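Local structure of glycosyl hydrolase family 2, TIM barrel domain protein (Faecalibacterium prausnitzii A2-165, 6ED2) at residues Val238-Tyr243 / Gly257-Lys262; Ala224-Thr229 / Ile295-Phe300. The protein probably hydrolyses beta-D-glucuronides, acting as a gut bacterial beta-glucuronidase of glycosyl hydrolase family 2. All coordinates share one frame; numbering follows the deposited sequence.

Contact 1. Residues Val238-Tyr243 / Gly257-Lys262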
loop_
_atom_site.group_PDB
_atom_site.type_symbol
_atom_site.label_atom_id
_atom_site.label_comp_id
_atom_site.label_asym_id
_atom_site.label_seq_id
_atom_site.Cartn_x
_atom_site.Cartn_y
_atom_site.Cartn_z
ATOM N N VAL A 238 -27.512 -29.164 47.839
ATOM C CA VAL A 238 -27.384 -28.587 46.509
ATOM C C VAL A 238 -28.551 -29.048 45.658
ATOM O O VAL A 238 -28.934 -30.222 45.711
ATOM C CB VAL A 238 -26.048 -28.993 45.846
ATOM C CG1 VAL A 238 -26.103 -28.767 44.329
ATOM C CG2 VAL A 238 -24.897 -28.220 46.462
ATOM N N THR A 239 -29.122 -28.132 44.875
ATOM C CA THR A 239 -30.034 -28.504 43.804
ATOM C C THR A 239 -29.516 -27.921 42.499
ATOM O O THR A 239 -28.814 -26.908 42.484
ATOM C CB THR A 239 -31.469 -28.019 44.048
ATOM O OG1 THR A 239 -31.526 -26.614 43.809
ATOM C CG2 THR A 239 -31.900 -28.284 45.478
ATOM N N VAL A 240 -29.842 -28.587 41.405
ATOM C CA VAL A 240 -29.425 -28.179 40.076
ATOM C C VAL A 240 -30.650 -28.242 39.178
ATOM O O VAL A 240 -31.391 -29.228 39.206
ATOM C CB VAL A 240 -28.304 -29.078 39.524
ATOM C CG1 VAL A 240 -27.848 -28.572 38.175
ATOM C CG2 VAL A 240 -27.136 -29.146 40.497
ATOM N N GLU A 241 -30.867 -27.195 38.395
ATOM C CA GLU A 241 -32.015 -27.107 37.514
ATOM C C GLU A 241 -31.543 -26.686 36.137
ATOM O O GLU A 241 -30.540 -25.982 35.995
ATOM C CB GLU A 241 -33.053 -26.097 38.029
ATOM C CG GLU A 241 -33.629 -26.424 39.392
ATOM C CD GLU A 241 -34.362 -25.241 39.992
ATOM O OE1 GLU A 241 -33.687 -24.288 40.439
ATOM O OE2 GLU A 241 -35.607 -25.252 39.999
ATOM N N LEU A 242 -32.282 -27.109 35.120
ATOM C CA LEU A 242 -31.970 -26.767 33.742
ATOM C C LEU A 242 -33.203 -26.129 33.126
ATOM O O LEU A 242 -34.286 -26.724 33.154
ATOM C CB LEU A 242 -31.539 -28.002 32.953
ATOM C CG LEU A 242 -30.753 -27.696 31.687
ATOM C CD1 LEU A 242 -29.434 -27.021 32.027
ATOM C CD2 LEU A 242 -30.542 -28.987 30.899
ATOM N N TYR A 243 -33.041 -24.919 32.585
ATOM C CA TYR A 243 -34.143 -24.168 31.999
ATOM C C TYR A 243 -33.946 -23.999 30.503
ATOM O O TYR A 243 -32.838 -23.708 30.038
ATOM C CB TYR A 243 -34.287 -22.790 32.647
ATOM C CG TYR A 243 -34.921 -22.852 34.009
ATOM C CD1 TYR A 243 -34.149 -23.090 35.135
ATOM C CD2 TYR A 243 -36.294 -22.700 34.170
ATOM C CE1 TYR A 243 -34.709 -23.145 36.379
ATOM C CE2 TYR A 243 -36.873 -22.771 35.430
ATOM C CZ TYR A 243 -36.069 -22.993 36.529
ATOM O OH TYR A 243 -36.597 -23.062 37.795
ATOM N N GLY A 257 -25.447 -36.148 40.292
ATOM C CA GLY A 257 -26.725 -36.592 39.790
ATOM C C GLY A 257 -26.744 -36.558 38.278
ATOM O O GLY A 257 -25.716 -36.373 37.620
ATOM N N THR A 258 -27.945 -36.733 37.748
ATOM C CA THR A 258 -28.179 -36.792 36.319
ATOM C C THR A 258 -29.362 -35.897 35.994
ATOM O O THR A 258 -30.400 -35.981 36.653
ATOM C CB THR A 258 -28.437 -38.239 35.876
ATOM O OG1 THR A 258 -27.281 -39.030 36.186
ATOM C CG2 THR A 258 -28.701 -38.309 34.376
ATOM N N LEU A 259 -29.204 -35.019 35.005
ATOM C CA LEU A 259 -30.329 -34.259 34.474
ATOM C C LEU A 259 -30.822 -34.976 33.227
ATOM O O LEU A 259 -30.048 -35.209 32.295
ATOM C CB LEU A 259 -29.937 -32.811 34.168
ATOM C CG LEU A 259 -29.321 -32.058 35.354
ATOM C CD1 LEU A 259 -28.530 -30.866 34.870
ATOM C CD2 LEU A 259 -30.396 -31.645 36.375
ATOM N N VAL A 260 -32.090 -35.356 33.225
ATOM C CA VAL A 260 -32.712 -36.024 32.085
ATOM C C VAL A 260 -33.442 -34.969 31.277
ATOM O O VAL A 260 -34.345 -34.305 31.798
ATOM C CB VAL A 260 -33.672 -37.134 32.546
ATOM C CG1 VAL A 260 -34.317 -37.824 31.362
ATOM C CG2 VAL A 260 -32.928 -38.139 33.413
ATOM N N VAL A 261 -33.063 -34.805 30.008
ATOM C CA VAL A 261 -33.639 -33.770 29.151
ATOM C C VAL A 261 -34.329 -34.458 27.981
ATOM O O VAL A 261 -33.684 -34.839 26.994
ATOM C CB VAL A 261 -32.593 -32.763 28.661
ATOM C CG1 VAL A 261 -33.266 -31.653 27.878
ATOM C CG2 VAL A 261 -31.813 -32.190 29.831
ATOM N N LYS A 262 -35.648 -34.586 28.072
ATOM C CA LYS A 262 -36.414 -35.231 27.015
ATOM C C LYS A 262 -36.488 -34.335 25.782
ATOM O O LYS A 262 -36.691 -33.122 25.889
ATOM C CB LYS A 262 -37.816 -35.570 27.517
ATOM C CG LYS A 262 -38.560 -36.558 26.642
ATOM C CD LYS A 262 -39.937 -36.865 27.219
ATOM C CE LYS A 262 -40.938 -37.228 26.126
ATOM N NZ LYS A 262 -42.321 -37.348 26.675
#

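Contact 2. Residues Ala224-Thr229 / Ile295-Phe300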
loop_
_atom_site.group_PDB
_atom_site.type_symbol
_atom_site.label_atom_id
_atom_site.label_comp_id
_atom_site.label_asym_id
_atom_site.label_seq_id
_atom_site.Cartn_x
_atom_site.Cartn_y
_atom_site.Cartn_z
ATOM N N ALA A 224 -31.507 -36.700 26.046
ATOM C CA ALA A 224 -30.130 -36.688 26.495
ATOM C C ALA A 224 -30.101 -36.716 28.010
ATOM O O ALA A 224 -31.100 -36.439 28.679
ATOM C CB ALA A 224 -29.383 -35.462 25.965
ATOM N N GLU A 225 -28.940 -37.060 28.540
ATOM C CA GLU A 225 -28.693 -37.049 29.971
ATOM C C GLU A 225 -27.391 -36.317 30.250
ATOM O O GLU A 225 -26.414 -36.466 29.515
ATOM C CB GLU A 225 -28.617 -38.472 30.542
ATOM C CG GLU A 225 -29.795 -39.329 30.147
ATOM C CD GLU A 225 -29.863 -40.622 30.922
ATOM O OE1 GLU A 225 -30.987 -41.145 31.099
ATOM O OE2 GLU A 225 -28.792 -41.115 31.341
ATOM N N ILE A 226 -27.390 -35.524 31.313
ATOM C CA ILE A 226 -26.222 -34.788 31.759
ATOM C C ILE A 226 -25.893 -35.286 33.152
ATOM O O ILE A 226 -26.687 -35.084 34.080
ATOM C CB ILE A 226 -26.466 -33.266 31.788
ATOM C CG1 ILE A 226 -27.073 -32.770 30.467
ATOM C CG2 ILE A 226 -25.169 -32.554 32.125
ATOM C CD1 ILE A 226 -27.671 -31.347 30.541
ATOM N N ASP A 227 -24.737 -35.937 33.305
ATOM C CA ASP A 227 -24.205 -36.246 34.624
ATOM C C ASP A 227 -23.408 -35.043 35.108
ATOM O O ASP A 227 -22.553 -34.518 34.385
ATOM C CB ASP A 227 -23.305 -37.485 34.606
ATOM C CG ASP A 227 -24.036 -38.760 34.155
ATOM O OD1 ASP A 227 -25.278 -38.855 34.287
ATOM O OD2 ASP A 227 -23.344 -39.676 33.661
ATOM N N TYR A 228 -23.671 -34.622 36.337
ATOM C CA TYR A 228 -23.041 -33.444 36.877
ATOM C C TYR A 228 -22.407 -33.786 38.213
ATOM O O TYR A 228 -22.829 -34.713 38.906
ATOM C CB TYR A 228 -24.067 -32.294 37.034
ATOM C CG TYR A 228 -25.062 -32.511 38.159
ATOM C CD1 TYR A 228 -24.734 -32.198 39.465
ATOM C CD2 TYR A 228 -26.323 -33.025 37.914
ATOM C CE1 TYR A 228 -25.620 -32.400 40.493
ATOM C CE2 TYR A 228 -27.230 -33.225 38.955
ATOM C CZ TYR A 228 -26.863 -32.912 40.240
ATOM O OH TYR A 228 -27.732 -33.098 41.304
ATOM N N THR A 229 -21.389 -33.013 38.571
ATOM C CA THR A 229 -20.982 -32.866 39.952
ATOM C C THR A 229 -21.002 -31.379 40.286
ATOM O O THR A 229 -20.888 -30.527 39.395
ATOM C CB THR A 229 -19.576 -33.479 40.211
ATOM O OG1 THR A 229 -18.552 -32.654 39.633
ATOM C CG2 THR A 229 -19.478 -34.894 39.624
ATOM N N ILE A 295 -25.074 -24.029 29.208
ATOM C CA ILE A 295 -24.386 -25.223 28.751
ATOM C C ILE A 295 -25.046 -25.703 27.469
ATOM O O ILE A 295 -26.220 -25.440 27.205
ATOM C CB ILE A 295 -24.402 -26.348 29.803
ATOM C CG1 ILE A 295 -25.839 -26.786 30.070
ATOM C CG2 ILE A 295 -23.718 -25.914 31.068
ATOM C CD1 ILE A 295 -25.966 -27.769 31.234
ATOM N N GLY A 296 -24.276 -26.420 26.674
ATOM C CA GLY A 296 -24.780 -27.031 25.458
ATOM C C GLY A 296 -24.700 -28.538 25.586
ATOM O O GLY A 296 -23.745 -29.069 26.157
ATOM N N ILE A 297 -25.716 -29.216 25.068
ATOM C CA ILE A 297 -25.809 -30.666 25.137
ATOM C C ILE A 297 -25.198 -31.227 23.858
ATOM O O ILE A 297 -25.792 -31.140 22.778
ATOM C CB ILE A 297 -27.262 -31.128 25.317
ATOM C CG1 ILE A 297 -27.851 -30.531 26.599
ATOM C CG2 ILE A 297 -27.333 -32.639 25.380
ATOM C CD1 ILE A 297 -29.275 -31.000 26.864
ATOM N N ARG A 298 -24.003 -31.791 23.978
ATOM C CA ARG A 298 -23.317 -32.355 22.827
ATOM C C ARG A 298 -22.274 -33.352 23.316
ATOM O O ARG A 298 -21.677 -33.170 24.383
ATOM C CB ARG A 298 -22.653 -31.261 21.978
ATOM C CG ARG A 298 -21.536 -30.510 22.702
ATOM C CD ARG A 298 -20.165 -31.090 22.386
ATOM N NE ARG A 298 -19.060 -30.480 23.136
ATOM C CZ ARG A 298 -18.623 -30.921 24.312
ATOM N NH1 ARG A 298 -19.225 -31.959 24.886
ATOM N NH2 ARG A 298 -17.601 -30.315 24.922
ATOM N N THR A 299 -22.033 -34.379 22.501
ATOM C CA THR A 299 -20.958 -35.336 22.728
ATOM C C THR A 299 -19.869 -35.167 21.674
ATOM O O THR A 299 -20.141 -34.810 20.522
ATOM C CB THR A 299 -21.461 -36.780 22.687
ATOM O OG1 THR A 299 -21.902 -37.099 21.357
ATOM C CG2 THR A 299 -22.593 -36.991 23.685
ATOM N N PHE A 300 -18.627 -35.420 22.077
ATOM C CA PHE A 300 -17.530 -35.323 21.125
ATOM C C PHE A 300 -16.454 -36.347 21.463
ATOM O O PHE A 300 -15.992 -36.407 22.605
ATOM C CB PHE A 300 -16.944 -33.914 21.112
ATOM C CG PHE A 300 -15.885 -33.717 20.075
ATOM C CD1 PHE A 300 -16.215 -33.281 18.807
ATOM C CD2 PHE A 300 -14.556 -33.973 20.367
ATOM C CE1 PHE A 300 -15.223 -33.091 17.836
ATOM C CE2 PHE A 300 -13.571 -33.793 19.411
ATOM C CZ PHE A 300 -13.908 -33.348 18.141
#

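Contact 1. Residues Val238-Tyr243 / Gly257-Lys262
L242 and V261 meet through single methyl groups: CD2 of L242 lies 3.6 Å from CG2 of V261, and the two side chains cross at about a right angle. Two residues back along each strand, V240 and L259 form a wider pair, also crossed, with CG1 of V240 4.1 Å from CD1 of L259. The other leucine branch, CD2 of L259, rests against the carbonyl O of V240 at 3.9 Å, so one methyl of L259 meets the V240 side chain and the other its carbonyl O. CG of L242 lies opposite its backbone N (chi1 -160°), and of the two methyls beyond it CD2 is the one that meets V261. Branched aliphatic residues suit these buried places, since their side chains bring no polar atoms into the layer between the sheets. Strands 238-244 and 256-262 belong to the two facing sheets of an immunoglobulin-like beta-sandwich, the small domain of this family next to the TIM barrel; V240 and L242 from one strand and L259 and V261 from the other point into its core. The layer extends to Y228 and I226 of strand 223-232, which touch V240 and L242. The chemistry changes at the neighbouring residues: T239 and E241 belong to a magnesium site, and the bound magnesium ion lies about 5 Å from the V240 side chain. OE2 of E241 forms a salt bridge with R248, while OG1 of T239 makes a weak hydrogen bond with H282.

Contact 2. Residues Ala224-Thr229 / Ile295-Phe300
A224 and I297 mark the closest approach of the two backbones, with CA atoms 7.5 Å apart. Residues 224-229 form an extended strand, whereas the chain from I295 leaves the end of strand 286-295 as an irregular loop that runs steeply across it, too far off for main-chain bonding. The gap is filled by hydrocarbon. Alanine's single methyl lets the loop come close at A224: its CB stands 3.5 Å from CG2 of I297. I226 is the longer reach from the strand. Its CG1 arm lies beside its own backbone N, opposite the carbonyl carbon (chi1 -50°), and ends in CD1, 4.0 Å from CD1 of I295, the two side chains meeting tip to tip. The same I226 CD1 is also 4.0 Å from CD1 of I297, this time with the side chains crossing at about a right angle, so one methyl touches both isoleucines, from directions roughly at right angles. Here the immunoglobulin-like beta-sandwich closes: strand 223-232, the middle strand of its three-stranded sheet, is covered by the last strand of the opposing sheet and the connection to the TIM barrel. Y217 of strand 210-219 touches both I226 and I295, and V261 packs on I297. Beyond I297 the loop turns polar. R298 leaves the sandwich to hydrogen-bond through NE to the carbonyl O of P431 and through NH1 to Q466, both within the barrel's range.

Both contacts lie in the buried core of one beta-sandwich, their centres about 10 Å apart, and the chain of contact 1 falls wholly between the two segments of contact 2. They are joined laterally: strands 256-262 and 223-232 are neighbours in one sheet, where N of L259 probably bonds O of I226 at 2.7 Å. L242 of contact 1 packs its CD1 3.6 Å from CD1 of I295 in contact 2, making the aliphatic layer continuous. Across their segments both are purely apolar; they differ in that contact 1 joins two regular strands beside a magnesium site, whereas contact 2 sets a strand against the loop leading to the barrel.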